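Local coordinates for putative SnoaL-like polyketide cyclase (Shewanella denitrificans, PDB 3LZA), which is of unknown function but, as a SnoaL-like member of the NTF2 clan, may act as a polyketide cyclase or a related lyase, at residues Gln11-Tyr16 with Val81-Asn86; Gly15-Leu20 with Thr111-Asp116; Gln26-Tyr31 with Ser52-Leu57; Gly85-Arg90 with Thr123-Leu128. All coordinates share one frame; numbering follows the deposited sequence. Where two conformers were deposited one is given.

How the contacts relate
Contacts 1 and 2 have centres about 6 Å apart and start from the same helix, 8-21, which lies across two neighbouring strands of the mixed sheet, 80-93 and 102-115. Contact 4, with its centre about 9 Å from that of contact 1 and 10 Å from that of contact 2, spans strands 80-93 and 122-129, which have 102-115 between them. Contact 3 joins helices 25-29 and 50-61, and its centre is about 11 Å from that of contact 2. Along the chain its segments fall between the helix 8-21 that opens contacts 1 and 2 and the strands that complete them. Together the contacts outline helices packed on a curved sheet, the NTF2-like fold.

Contact 1: residues Gln11-Tyr16 with Val81-Asn86; sequences QLALGY and VVMIGN
Ala13 and Val81 make the tight part of this contact. The methyl carbon Ala13 CB sits 3.6 Å from Val81 CG1. Val81 CB at 4.0 Å and Val81 CG2 at 4.1 Å from the same Ala13 CB show that the whole branched end of the valine, not one methyl alone, lies against the alanine. Val81 turns CG1 anti to its backbone N (chi1 -180°), which leaves CG2 beside that N, and both methyls lie near Ala13 CB, CG1 the closer. Because alanine has no longer branch, the backbones can come close, with Ala13 CA 6.9 Å from Val81 CA. Met83, a selenomethionine, adds a looser touch two residues on, where its SE stays 4.3 Å from Ala13 CB. The chemistry is purely apolar, and all three residues are buried.

In the NTF2-like fold a long N-terminal helix packs against one face of a strongly curved sheet, and here helix 8-21 meets strand 80-93 in that way. Met83 also rests on Ile17 of the helix and on Leu113 of the adjoining strand. Val82 and Ile84 belong to the other face of the strand, where Ile84 packs on Ile84 of the second subunit. The packing fades on the helix as well: Leu14 CD2 stays 5.1 Å from Met83 SE, while Gln11 is solvent-exposed and Leu12 and Gly15 are partly so.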
loop_
_atom_site.group_PDB
_atom_site.type_symbol
_atom_site.label_atom_id
_atom_site.label_comp_id
_atom_site.label_asym_id
_atom_site.label_seq_id
_atom_site.Cartn_x
_atom_site.Cartn_y
_atom_site.Cartn_z
ATOM N N GLN A 11 3.868 11.846 -13.073
ATOM C CA GLN A 11 4.001 13.317 -13.006
ATOM C C GLN A 11 2.718 13.967 -12.467
ATOM O O GLN A 11 2.793 14.915 -11.636
ATOM C CB GLN A 11 4.342 13.866 -14.388
ATOM C CG GLN A 11 5.700 13.422 -14.873
ATOM C CD GLN A 11 6.025 13.995 -16.240
ATOM O OE1 GLN A 11 5.540 15.066 -16.599
ATOM N NE2 GLN A 11 6.862 13.293 -17.004
ATOM N N LEU A 12 1.566 13.394 -12.827
ATOM C CA LEU A 12 0.261 13.808 -12.243
ATOM C C LEU A 12 0.260 13.635 -10.750
ATOM O O LEU A 12 -0.147 14.526 -10.006
ATOM C CB LEU A 12 -0.913 12.978 -12.783
ATOM C CG LEU A 12 -1.677 13.494 -13.987
ATOM C CD1 LEU A 12 -2.865 12.577 -14.286
ATOM C CD2 LEU A 12 -2.128 14.937 -13.736
ATOM N N ALA A 13 0.712 12.463 -10.286
ATOM C CA ALA A 13 0.747 12.164 -8.850
ATOM C C ALA A 13 1.690 13.072 -8.070
ATOM O O ALA A 13 1.362 13.490 -6.941
ATOM C CB ALA A 13 1.117 10.722 -8.601
ATOM N N LEU A 14 2.843 13.392 -8.643
ATOM C CA LEU A 14 3.788 14.310 -7.958
ATOM C C LEU A 14 3.255 15.741 -7.848
ATOM O O LEU A 14 3.486 16.420 -6.819
ATOM C CB LEU A 14 5.180 14.296 -8.621
ATOM C CG LEU A 14 6.036 13.034 -8.410
ATOM C CD1 LEU A 14 7.384 13.122 -9.140
ATOM C CD2 LEU A 14 6.240 12.698 -6.914
ATOM N N GLY A 15 2.513 16.147 -8.874
ATOM C CA GLY A 15 1.873 17.481 -8.920
ATOM C C GLY A 15 0.836 17.613 -7.828
ATOM O O GLY A 15 0.706 18.662 -7.186
ATOM N N TYR A 16 0.091 16.530 -7.644
ATOM C CA TYR A 16 -0.934 16.425 -6.611
ATOM C C TYR A 16 -0.322 16.456 -5.236
ATOM O O TYR A 16 -0.709 17.276 -4.406
ATOM C CB TYR A 16 -1.742 15.127 -6.840
ATOM C CG TYR A 16 -2.772 14.847 -5.790
ATOM C CD1 TYR A 16 -2.430 14.176 -4.646
ATOM C CD2 TYR A 16 -4.096 15.267 -5.937
ATOM C CE1 TYR A 16 -3.350 13.913 -3.681
ATOM C CE2 TYR A 16 -5.043 15.017 -4.965
ATOM C CZ TYR A 16 -4.678 14.358 -3.824
ATOM O OH TYR A 16 -5.602 14.064 -2.824
ATOM N N VAL A 81 -1.346 4.958 -9.079
ATOM C CA VAL A 81 0.011 5.302 -8.775
ATOM C C VAL A 81 0.227 4.932 -7.320
ATOM O O VAL A 81 -0.614 5.201 -6.463
ATOM C CB VAL A 81 0.342 6.826 -9.052
ATOM C CG1 VAL A 81 1.828 7.157 -8.721
ATOM C CG2 VAL A 81 0.079 7.200 -10.522
ATOM N N VAL A 82 1.367 4.304 -7.039
ATOM C CA VAL A 82 1.651 3.842 -5.663
ATOM C C VAL A 82 2.927 4.496 -5.162
ATOM O O VAL A 82 3.945 4.475 -5.846
ATOM C CB VAL A 82 1.842 2.267 -5.616
ATOM C CG1 VAL A 82 2.139 1.775 -4.185
ATOM C CG2 VAL A 82 0.625 1.579 -6.137
HETATM N N MSE A 83 2.883 5.024 -3.950
HETATM C CA MSE A 83 3.999 5.770 -3.397
HETATM C C MSE A 83 4.312 5.286 -1.983
HETATM O O MSE A 83 3.440 5.241 -1.148
HETATM C CB MSE A 83 3.609 7.265 -3.402
HETATM C CG MSE A 83 3.532 7.817 -4.790
HETATM SE SE MSE A 83 2.741 9.574 -4.805
HETATM C CE MSE A 83 1.005 9.055 -4.370
ATOM N N ILE A 84 5.555 4.841 -1.767
ATOM C CA ILE A 84 6.028 4.313 -0.489
ATOM C C ILE A 84 7.016 5.291 0.121
ATOM O O ILE A 84 7.917 5.760 -0.550
ATOM C CB ILE A 84 6.752 2.955 -0.674
ATOM C CG1 ILE A 84 5.831 1.932 -1.343
ATOM C CG2 ILE A 84 7.310 2.429 0.673
ATOM C CD1 ILE A 84 6.551 0.884 -2.088
ATOM N N GLY A 85 6.823 5.628 1.393
ATOM C CA GLY A 85 7.731 6.530 2.051
ATOM C C GLY A 85 7.364 6.877 3.474
ATOM O O GLY A 85 6.877 6.041 4.231
ATOM N N ASN A 86 7.648 8.121 3.837
ATOM C CA ASN A 86 7.258 8.647 5.135
ATOM C C ASN A 86 6.820 10.108 5.042
ATOM O O ASN A 86 7.344 10.916 4.246
ATOM C CB ASN A 86 8.325 8.414 6.208
ATOM C CG ASN A 86 9.456 9.377 6.133
ATOM O OD1 ASN A 86 9.342 10.552 6.573
ATOM N ND2 ASN A 86 10.584 8.906 5.618
#

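Contact 2: residues Gly15-Leu20 with Thr111-Asp116; sequences GYIKAL and TTLKFD
Tyr16 meets both methyls of Leu113 through its CD1 and CE1 atoms, so the contact rests on one aromatic side chain meeting one forked one. This is helix-on-sheet packing in the NTF2-like fold: the axes of helix 15-20 and strand 111-115 approach to 11.3 Å and their directions differ by 118°, which places the helix athwart the strand. The two side chains cross obliquely. Each methyl is nearest a different ring atom: Leu113 CD1 lies 3.6 Å from Tyr16 CD1, and Leu113 CD2 lies 3.6 Å from Tyr16 CE1. The fork thus runs along one flank of the ring. With CG of Tyr16 anti to the backbone N (chi1 176°), the ring extends from the helix over the sheet, and its hydroxyl goes on to hydrogen-bond Gln125 OE1 and Tyr32 OH.

Replaced by a phenylalanine, Tyr16 would lose that hydroxyl, and Gln125 OE1 and Tyr32 OH would probably be left without this shared partner in a buried setting. Phe115 closes the contact nearer the ring's root; it presents the edge of its own ring, with Tyr16 CB near the ring plane. Next to Tyr16, the end of Ile17 comes nearer the strand although its CB does not start out that way, and Ile17 CG1 comes to 4.3 Å from Leu113 CD1. That same CD1 methyl therefore touches both Tyr16 and Ile17, while at the other end of the contact Phe115 CZ lies 4.2 Å from Tyr16 CB.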
loop_
_atom_site.group_PDB
_atom_site.type_symbol
_atom_site.label_atom_id
_atom_site.label_comp_id
_atom_site.label_asym_id
_atom_site.label_seq_id
_atom_site.Cartn_x
_atom_site.Cartn_y
_atom_site.Cartn_z
ATOM N N GLY A 15 2.513 16.147 -8.874
ATOM C CA GLY A 15 1.873 17.481 -8.920
ATOM C C GLY A 15 0.836 17.613 -7.828
ATOM O O GLY A 15 0.706 18.662 -7.186
ATOM N N TYR A 16 0.091 16.530 -7.644
ATOM C CA TYR A 16 -0.934 16.425 -6.611
ATOM C C TYR A 16 -0.322 16.456 -5.236
ATOM O O TYR A 16 -0.709 17.276 -4.406
ATOM C CB TYR A 16 -1.742 15.127 -6.840
ATOM C CG TYR A 16 -2.772 14.847 -5.790
ATOM C CD1 TYR A 16 -2.430 14.176 -4.646
ATOM C CD2 TYR A 16 -4.096 15.267 -5.937
ATOM C CE1 TYR A 16 -3.350 13.913 -3.681
ATOM C CE2 TYR A 16 -5.043 15.017 -4.965
ATOM C CZ TYR A 16 -4.678 14.358 -3.824
ATOM O OH TYR A 16 -5.602 14.064 -2.824
ATOM N N ILE A 17 0.718 15.640 -5.016
ATOM C CA ILE A 17 1.426 15.620 -3.723
ATOM C C ILE A 17 2.126 16.981 -3.442
ATOM O O ILE A 17 2.195 17.446 -2.328
ATOM C CB ILE A 17 2.442 14.443 -3.681
ATOM C CG1 ILE A 17 1.685 13.098 -3.641
ATOM C CG2 ILE A 17 3.441 14.588 -2.544
ATOM C CD1 ILE A 17 0.848 12.886 -2.426
ATOM N N LYS A 18 2.669 17.617 -4.449
ATOM C CA LYS A 18 3.282 18.925 -4.222
ATOM C C LYS A 18 2.244 19.935 -3.686
ATOM O O LYS A 18 2.485 20.619 -2.649
ATOM C CB LYS A 18 3.933 19.412 -5.528
ATOM C CG LYS A 18 4.653 20.755 -5.420
ATOM C CD LYS A 18 5.385 21.047 -6.759
ATOM C CE LYS A 18 6.194 22.336 -6.687
ATOM N NZ LYS A 18 5.442 23.437 -6.116
ATOM N N ALA A 19 1.072 19.982 -4.331
ATOM C CA ALA A 19 -0.010 20.901 -3.920
ATOM C C ALA A 19 -0.500 20.550 -2.505
ATOM O O ALA A 19 -0.701 21.428 -1.672
ATOM C CB ALA A 19 -1.184 20.910 -4.977
ATOM N N LEU A 20 -0.676 19.266 -2.216
ATOM C CA LEU A 20 -1.150 18.858 -0.899
ATOM C C LEU A 20 -0.151 19.272 0.154
ATOM O O LEU A 20 -0.550 19.766 1.244
ATOM C CB LEU A 20 -1.344 17.312 -0.839
ATOM C CG LEU A 20 -1.686 16.639 0.509
ATOM C CD1 LEU A 20 -3.004 17.099 1.012
ATOM C CD2 LEU A 20 -1.621 15.051 0.383
ATOM N N THR A 111 0.718 5.534 0.091
ATOM C CA THR A 111 -0.392 6.291 -0.514
ATOM C C THR A 111 -0.615 5.803 -1.962
ATOM O O THR A 111 0.342 5.752 -2.764
ATOM C CB THR A 111 -0.071 7.861 -0.429
ATOM O OG1 THR A 111 -0.048 8.222 0.957
ATOM C CG2 THR A 111 -1.126 8.705 -1.147
ATOM N N THR A 112 -1.860 5.457 -2.330
ATOM C CA THR A 112 -2.219 5.264 -3.741
ATOM C C THR A 112 -3.113 6.398 -4.225
ATOM O O THR A 112 -3.931 6.914 -3.462
ATOM C CB THR A 112 -2.921 3.877 -4.003
ATOM O OG1 THR A 112 -4.225 3.852 -3.417
ATOM C CG2 THR A 112 -2.068 2.746 -3.382
ATOM N N LEU A 113 -2.910 6.796 -5.480
ATOM C CA LEU A 113 -3.722 7.747 -6.167
ATOM C C LEU A 113 -4.225 7.104 -7.453
ATOM O O LEU A 113 -3.455 6.536 -8.207
ATOM C CB LEU A 113 -2.928 9.041 -6.431
ATOM C CG LEU A 113 -2.327 9.770 -5.223
ATOM C CD1 LEU A 113 -1.397 10.916 -5.682
ATOM C CD2 LEU A 113 -3.406 10.338 -4.284
ATOM N N LYS A 114 -5.529 7.166 -7.677
ATOM C CA LYS A 114 -6.111 6.714 -8.907
ATOM C C LYS A 114 -6.811 7.877 -9.586
ATOM O O LYS A 114 -7.811 8.394 -9.063
ATOM C CB LYS A 114 -7.084 5.549 -8.654
ATOM C CG LYS A 114 -7.780 5.064 -9.942
ATOM C CD LYS A 114 -8.595 3.816 -9.711
ATOM C CE LYS A 114 -9.755 4.046 -8.784
ATOM N NZ LYS A 114 -10.664 2.842 -8.772
ATOM N N PHE A 115 -6.291 8.267 -10.751
ATOM C CA PHE A 115 -6.839 9.352 -11.548
ATOM C C PHE A 115 -7.704 8.811 -12.667
ATOM O O PHE A 115 -7.535 7.669 -13.082
ATOM C CB PHE A 115 -5.698 10.185 -12.150
ATOM C CG PHE A 115 -4.818 10.805 -11.120
ATOM C CD1 PHE A 115 -5.155 12.027 -10.537
ATOM C CD2 PHE A 115 -3.677 10.152 -10.694
ATOM C CE1 PHE A 115 -4.356 12.586 -9.547
ATOM C CE2 PHE A 115 -2.873 10.713 -9.698
ATOM C CZ PHE A 115 -3.213 11.925 -9.130
ATOM N N ASP A 116 -8.676 9.604 -13.097
ATOM C CA ASP A 116 -9.432 9.306 -14.291
ATOM C C ASP A 116 -8.539 9.768 -15.454
ATOM O O ASP A 116 -8.193 10.954 -15.523
ATOM C CB ASP A 116 -10.787 10.040 -14.224
ATOM C CG ASP A 116 -11.591 9.940 -15.513
ATOM O OD1 ASP A 116 -11.023 9.658 -16.580
ATOM O OD2 ASP A 116 -12.820 10.178 -15.463
#

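Contact 3: residues Gln26-Tyr31 with Ser52-Leu57; sequences QTLSKY and SIIAFL
Leu28 and Ile54 bury the most surface here, with Leu57 next, and one methyl of Leu28 meets both partners. Leu28 CD2 stands 3.3 Å from Leu57 CD1, closer than usual van der Waals contact between carbons, so the two leucines press hard where their side chains cross at nearly a right angle. The same Leu28 CD2 is 4.1 Å from Ile54 CD1, a relaxed distance, and these two side chains run antiparallel alongside one another. Leu28 has its CG anti to the backbone N (chi1 -168°), which brings CD2 to both partners. Ile54 CD1 also lies 4.3 Å from Ser29 N, so this methyl rests against the backbone of the other segment.

Behind the apolar seam, Gln26 O accepts bonds from Ser29 OG and from Lys30 NZ, each 2.9 Å away and on opposite faces of the carbonyl plane, so two side chains from the following turn grip one carbonyl oxygen. Tyr25 and Tyr32 pack around Ile54 and Leu57, and Leu28 also touches Tyr16 and Ala19. The arrangement joins helices 25-29 and 50-61 beside helix 8-21, the helical layer characteristic of the NTF2-like fold.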
loop_
_atom_site.group_PDB
_atom_site.type_symbol
_atom_site.label_atom_id
_atom_site.label_comp_id
_atom_site.label_asym_id
_atom_site.label_seq_id
_atom_site.Cartn_x
_atom_site.Cartn_y
_atom_site.Cartn_z
ATOM N N GLN A 26 -5.740 26.088 -3.952
ATOM C CA GLN A 26 -6.167 26.508 -5.265
ATOM C C GLN A 26 -5.691 25.473 -6.255
ATOM O O GLN A 26 -6.480 24.972 -7.044
ATOM C CB GLN A 26 -5.641 27.923 -5.615
ATOM C CG GLN A 26 -6.212 29.066 -4.760
ATOM C CD GLN A 26 -5.511 29.241 -3.412
ATOM O OE1 GLN A 26 -4.324 28.904 -3.272
ATOM N NE2 GLN A 26 -6.244 29.749 -2.408
ATOM N N THR A 27 -4.411 25.111 -6.199
ATOM C CA THR A 27 -3.896 24.065 -7.084
ATOM C C THR A 27 -4.502 22.712 -6.761
ATOM O O THR A 27 -4.863 21.996 -7.665
ATOM C CB THR A 27 -2.352 23.983 -7.014
ATOM O OG1 THR A 27 -1.837 25.254 -7.353
ATOM C CG2 THR A 27 -1.749 22.932 -7.994
ATOM N N LEU A 28 -4.606 22.350 -5.484
ATOM C CA LEU A 28 -5.108 21.035 -5.118
ATOM C C LEU A 28 -6.555 20.815 -5.636
ATOM O O LEU A 28 -6.887 19.729 -6.185
ATOM C CB LEU A 28 -4.981 20.804 -3.595
ATOM C CG LEU A 28 -5.188 19.381 -3.109
ATOM C CD1 LEU A 28 -4.174 18.427 -3.788
ATOM C CD2 LEU A 28 -5.114 19.309 -1.608
ATOM N N SER A 29 -7.390 21.853 -5.515
ATOM C CA SER A 29 -8.780 21.768 -5.913
ATOM C C SER A 29 -8.956 21.429 -7.366
ATOM O O SER A 29 -9.959 20.824 -7.683
ATOM C CB SER A 29 -9.572 23.059 -5.631
ATOM O OG SER A 29 -9.164 24.131 -6.441
ATOM N N LYS A 30 -8.022 21.822 -8.245
ATOM C CA LYS A 30 -8.052 21.389 -9.659
ATOM C C LYS A 30 -8.076 19.859 -9.875
ATOM O O LYS A 30 -8.544 19.376 -10.941
ATOM C CB LYS A 30 -6.848 21.941 -10.479
ATOM C CG LYS A 30 -6.623 23.461 -10.517
ATOM C CD LYS A 30 -7.885 24.296 -10.725
ATOM C CE LYS A 30 -7.576 25.804 -10.628
ATOM N NZ LYS A 30 -7.864 26.340 -9.231
ATOM N N TYR A 31 -7.551 19.096 -8.916
ATOM C CA TYR A 31 -7.541 17.630 -9.028
ATOM C C TYR A 31 -8.801 16.942 -8.534
ATOM O O TYR A 31 -8.959 15.749 -8.764
ATOM C CB TYR A 31 -6.351 17.036 -8.280
ATOM C CG TYR A 31 -5.014 17.400 -8.865
ATOM C CD1 TYR A 31 -4.439 16.638 -9.889
ATOM C CD2 TYR A 31 -4.316 18.484 -8.387
ATOM C CE1 TYR A 31 -3.168 16.971 -10.405
ATOM C CE2 TYR A 31 -3.056 18.842 -8.898
ATOM C CZ TYR A 31 -2.496 18.083 -9.908
ATOM O OH TYR A 31 -1.259 18.443 -10.371
ATOM N N SER A 52 -15.452 19.074 0.892
ATOM C CA SER A 52 -15.219 18.373 2.168
ATOM C C SER A 52 -13.758 18.033 2.368
ATOM O O SER A 52 -13.285 18.065 3.505
ATOM C CB SER A 52 -16.024 17.069 2.264
ATOM O OG SER A 52 -17.427 17.371 2.252
ATOM N N ILE A 53 -13.050 17.712 1.275
ATOM C CA ILE A 53 -11.629 17.265 1.383
ATOM C C ILE A 53 -10.792 18.508 1.720
ATOM O O ILE A 53 -9.945 18.475 2.641
ATOM C CB ILE A 53 -11.125 16.599 0.091
ATOM C CG1 ILE A 53 -11.784 15.230 -0.099
ATOM C CG2 ILE A 53 -9.604 16.437 0.109
ATOM C CD1 ILE A 53 -11.624 14.555 -1.478
ATOM N N ILE A 54 -11.010 19.586 0.969
ATOM C CA ILE A 54 -10.295 20.836 1.212
ATOM C C ILE A 54 -10.529 21.346 2.618
ATOM O O ILE A 54 -9.574 21.755 3.277
ATOM C CB ILE A 54 -10.597 21.905 0.159
ATOM C CG1 ILE A 54 -10.098 21.459 -1.222
ATOM C CG2 ILE A 54 -9.981 23.259 0.557
ATOM C CD1 ILE A 54 -8.641 21.466 -1.400
ATOM N N ALA A 55 -11.780 21.354 3.069
ATOM C CA ALA A 55 -12.143 21.805 4.416
ATOM C C ALA A 55 -11.436 20.992 5.508
ATOM O O ALA A 55 -11.013 21.561 6.517
ATOM C CB ALA A 55 -13.705 21.823 4.616
ATOM N N PHE A 56 -11.285 19.684 5.306
ATOM C CA PHE A 56 -10.581 18.806 6.244
ATOM C C PHE A 56 -9.081 19.106 6.282
ATOM O O PHE A 56 -8.483 19.139 7.336
ATOM C CB PHE A 56 -10.867 17.309 5.912
ATOM C CG PHE A 56 -9.924 16.335 6.590
ATOM C CD1 PHE A 56 -10.027 16.088 7.959
ATOM C CD2 PHE A 56 -8.974 15.656 5.865
ATOM C CE1 PHE A 56 -9.154 15.161 8.579
ATOM C CE2 PHE A 56 -8.114 14.751 6.474
ATOM C CZ PHE A 56 -8.215 14.521 7.844
ATOM N N LEU A 57 -8.486 19.353 5.121
ATOM C CA LEU A 57 -7.074 19.635 5.045
ATOM C C LEU A 57 -6.800 20.995 5.665
ATOM O O LEU A 57 -5.808 21.170 6.346
ATOM C CB LEU A 57 -6.598 19.627 3.581
ATOM C CG LEU A 57 -6.565 18.268 2.899
ATOM C CD1 LEU A 57 -6.128 18.433 1.439
ATOM C CD2 LEU A 57 -5.698 17.226 3.632
#

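Contact 4: residues Gly85-Arg90 with Thr123-Leu128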
loop_
_atom_site.group_PDB
_atom_site.type_symbol
_atom_site.label_atom_id
_atom_site.label_comp_id
_atom_site.label_asym_id
_atom_site.label_seq_id
_atom_site.Cartn_x
_atom_site.Cartn_y
_atom_site.Cartn_z
ATOM N N GLY A 85 6.823 5.628 1.393
ATOM C CA GLY A 85 7.731 6.530 2.051
ATOM C C GLY A 85 7.364 6.877 3.474
ATOM O O GLY A 85 6.877 6.041 4.231
ATOM N N ASN A 86 7.648 8.121 3.837
ATOM C CA ASN A 86 7.258 8.647 5.135
ATOM C C ASN A 86 6.820 10.108 5.042
ATOM O O ASN A 86 7.344 10.916 4.246
ATOM C CB ASN A 86 8.325 8.414 6.208
ATOM C CG ASN A 86 9.456 9.377 6.133
ATOM O OD1 ASN A 86 9.342 10.552 6.573
ATOM N ND2 ASN A 86 10.584 8.906 5.618
ATOM N N TYR A 87 5.832 10.422 5.852
ATOM C CA TYR A 87 5.353 11.774 5.973
ATOM C C TYR A 87 6.012 12.428 7.188
ATOM O O TYR A 87 5.903 11.922 8.313
ATOM C CB TYR A 87 3.840 11.718 6.178
ATOM C CG TYR A 87 3.051 11.464 4.914
ATOM C CD1 TYR A 87 2.783 10.162 4.479
ATOM C CD2 TYR A 87 2.510 12.531 4.178
ATOM C CE1 TYR A 87 2.036 9.939 3.325
ATOM C CE2 TYR A 87 1.760 12.300 3.003
ATOM C CZ TYR A 87 1.506 10.999 2.614
ATOM O OH TYR A 87 0.750 10.768 1.479
ATOM N N HIS A 88 6.685 13.560 7.006
ATOM C CA HIS A 88 7.142 14.296 8.188
ATOM C C HIS A 88 6.255 15.523 8.402
ATOM O O HIS A 88 5.810 16.202 7.454
ATOM C CB HIS A 88 8.604 14.667 8.061
ATOM C CG HIS A 88 9.032 15.669 9.071
ATOM N ND1 HIS A 88 8.908 17.024 8.866
ATOM C CD2 HIS A 88 9.464 15.514 10.343
ATOM C CE1 HIS A 88 9.310 17.665 9.948
ATOM N NE2 HIS A 88 9.662 16.768 10.849
ATOM N N LEU A 89 5.904 15.766 9.660
ATOM C CA LEU A 89 5.086 16.886 10.015
ATOM C C LEU A 89 5.704 17.592 11.239
ATOM O O LEU A 89 6.127 16.948 12.243
ATOM C CB LEU A 89 3.628 16.474 10.246
ATOM C CG LEU A 89 2.683 17.655 10.442
ATOM C CD1 LEU A 89 1.261 17.295 9.958
ATOM C CD2 LEU A 89 2.673 18.193 11.917
ATOM N N ARG A 90 5.818 18.914 11.144
ATOM C CA ARG A 90 6.239 19.731 12.295
ATOM C C ARG A 90 5.242 20.831 12.528
ATOM O O ARG A 90 4.914 21.553 11.611
ATOM C CB ARG A 90 7.612 20.330 12.080
ATOM C CG ARG A 90 8.172 21.092 13.316
ATOM C CD ARG A 90 9.539 21.714 13.036
ATOM N NE ARG A 90 10.051 22.408 14.224
ATOM C CZ ARG A 90 10.510 21.819 15.328
ATOM N NH1 ARG A 90 10.567 20.498 15.447
ATOM N NH2 ARG A 90 10.937 22.562 16.331
ATOM N N THR A 123 -9.917 10.037 -8.583
ATOM C CA THR A 123 -11.092 9.218 -8.304
ATOM C C THR A 123 -11.015 8.811 -6.826
ATOM O O THR A 123 -11.964 8.992 -6.042
ATOM C CB THR A 123 -11.121 7.985 -9.195
ATOM O OG1 THR A 123 -11.444 8.416 -10.521
ATOM C CG2 THR A 123 -12.153 6.979 -8.686
ATOM N N GLU A 124 -9.841 8.304 -6.438
ATOM C CA GLU A 124 -9.626 7.842 -5.046
ATOM C C GLU A 124 -8.154 7.963 -4.652
ATOM O O GLU A 124 -7.273 7.570 -5.428
ATOM C CB GLU A 124 -10.042 6.383 -4.905
ATOM C CG GLU A 124 -10.005 5.844 -3.432
ATOM C CD GLU A 124 -10.382 4.371 -3.250
ATOM O OE1 GLU A 124 -10.316 3.559 -4.208
ATOM O OE2 GLU A 124 -10.714 4.007 -2.102
ATOM N N GLN A 125 -7.927 8.478 -3.452
ATOM C CA GLN A 125 -6.667 8.424 -2.745
ATOM C C GLN A 125 -6.865 7.453 -1.583
ATOM O O GLN A 125 -7.869 7.558 -0.875
ATOM C CB GLN A 125 -6.262 9.796 -2.175
ATOM C CG GLN A 125 -5.025 9.711 -1.294
ATOM C CD GLN A 125 -4.426 11.052 -0.853
ATOM O OE1 GLN A 125 -4.807 12.099 -1.346
ATOM N NE2 GLN A 125 -3.444 11.006 0.073
ATOM N N VAL A 126 -5.920 6.533 -1.403
ATOM C CA VAL A 126 -5.941 5.625 -0.263
ATOM C C VAL A 126 -4.630 5.751 0.515
ATOM O O VAL A 126 -3.536 5.591 -0.034
ATOM C CB VAL A 126 -6.216 4.155 -0.593
ATOM C CG1 VAL A 126 -6.394 3.390 0.767
ATOM C CG2 VAL A 126 -7.502 4.010 -1.445
ATOM N N ASP A 127 -4.763 6.080 1.800
ATOM C CA ASP A 127 -3.617 6.168 2.688
ATOM C C ASP A 127 -3.593 4.993 3.604
ATOM O O ASP A 127 -4.625 4.602 4.141
ATOM C CB ASP A 127 -3.617 7.458 3.532
ATOM C CG ASP A 127 -3.210 8.680 2.776
ATOM O OD1 ASP A 127 -2.778 8.615 1.581
ATOM O OD2 ASP A 127 -3.356 9.754 3.391
ATOM N N LEU A 128 -2.399 4.414 3.782
ATOM C CA LEU A 128 -2.164 3.421 4.826
ATOM C C LEU A 128 -1.016 3.989 5.685
ATOM O O LEU A 128 0.110 4.075 5.227
ATOM C CB LEU A 128 -1.773 2.053 4.216
ATOM C CG LEU A 128 -2.775 1.290 3.334
ATOM C CD1 LEU A 128 -2.094 0.291 2.402
ATOM C CD2 LEU A 128 -3.776 0.583 4.239
HETATM O O HOH W 1 -1.821 12.014 2.434
#
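Tyr87 and Asp127 meet through a water. Tyr87 OH and Asp127 OD1 stay 4.1 Å apart, too far to bond directly, while the water lies 3.0 Å from Tyr87 OH and donates to Asp127 OD2 over 2.9 Å. Both residues set CG anti to the carbonyl carbon, beside the backbone N, which brings phenol and carboxylate to the shared water; the side chains cross at about a right angle. Gln125 runs out extended, with chi1 and chi2 both near 180° (173° and 171°), which carries NE2 alongside the carboxylate. There Gln125 NE2 binds Asp127 OD1 at 2.9 Å, nearly straight at 166°, on the syn side but tilted out of the carboxylate plane, and gives the water a further, weak bond.

Strands 80-93 and 122-129 are not neighbours in the sheet. Strand 102-115 runs between them, and its Thr111 OG1 hydrogen-bonds both Tyr87 OH and Asp127 OD1. In NTF2-like proteins the inward face of this curved sheet commonly lines a ligand pocket, and a polar cluster here is consistent with that. An alanine at Asp127 would remove both carboxylate oxygens and would probably leave Gln125 NE2 without its strong acceptor, and the water and Thr111 OG1 each short of one partner. Gln125 OE1 is held separately, by Tyr16 OH.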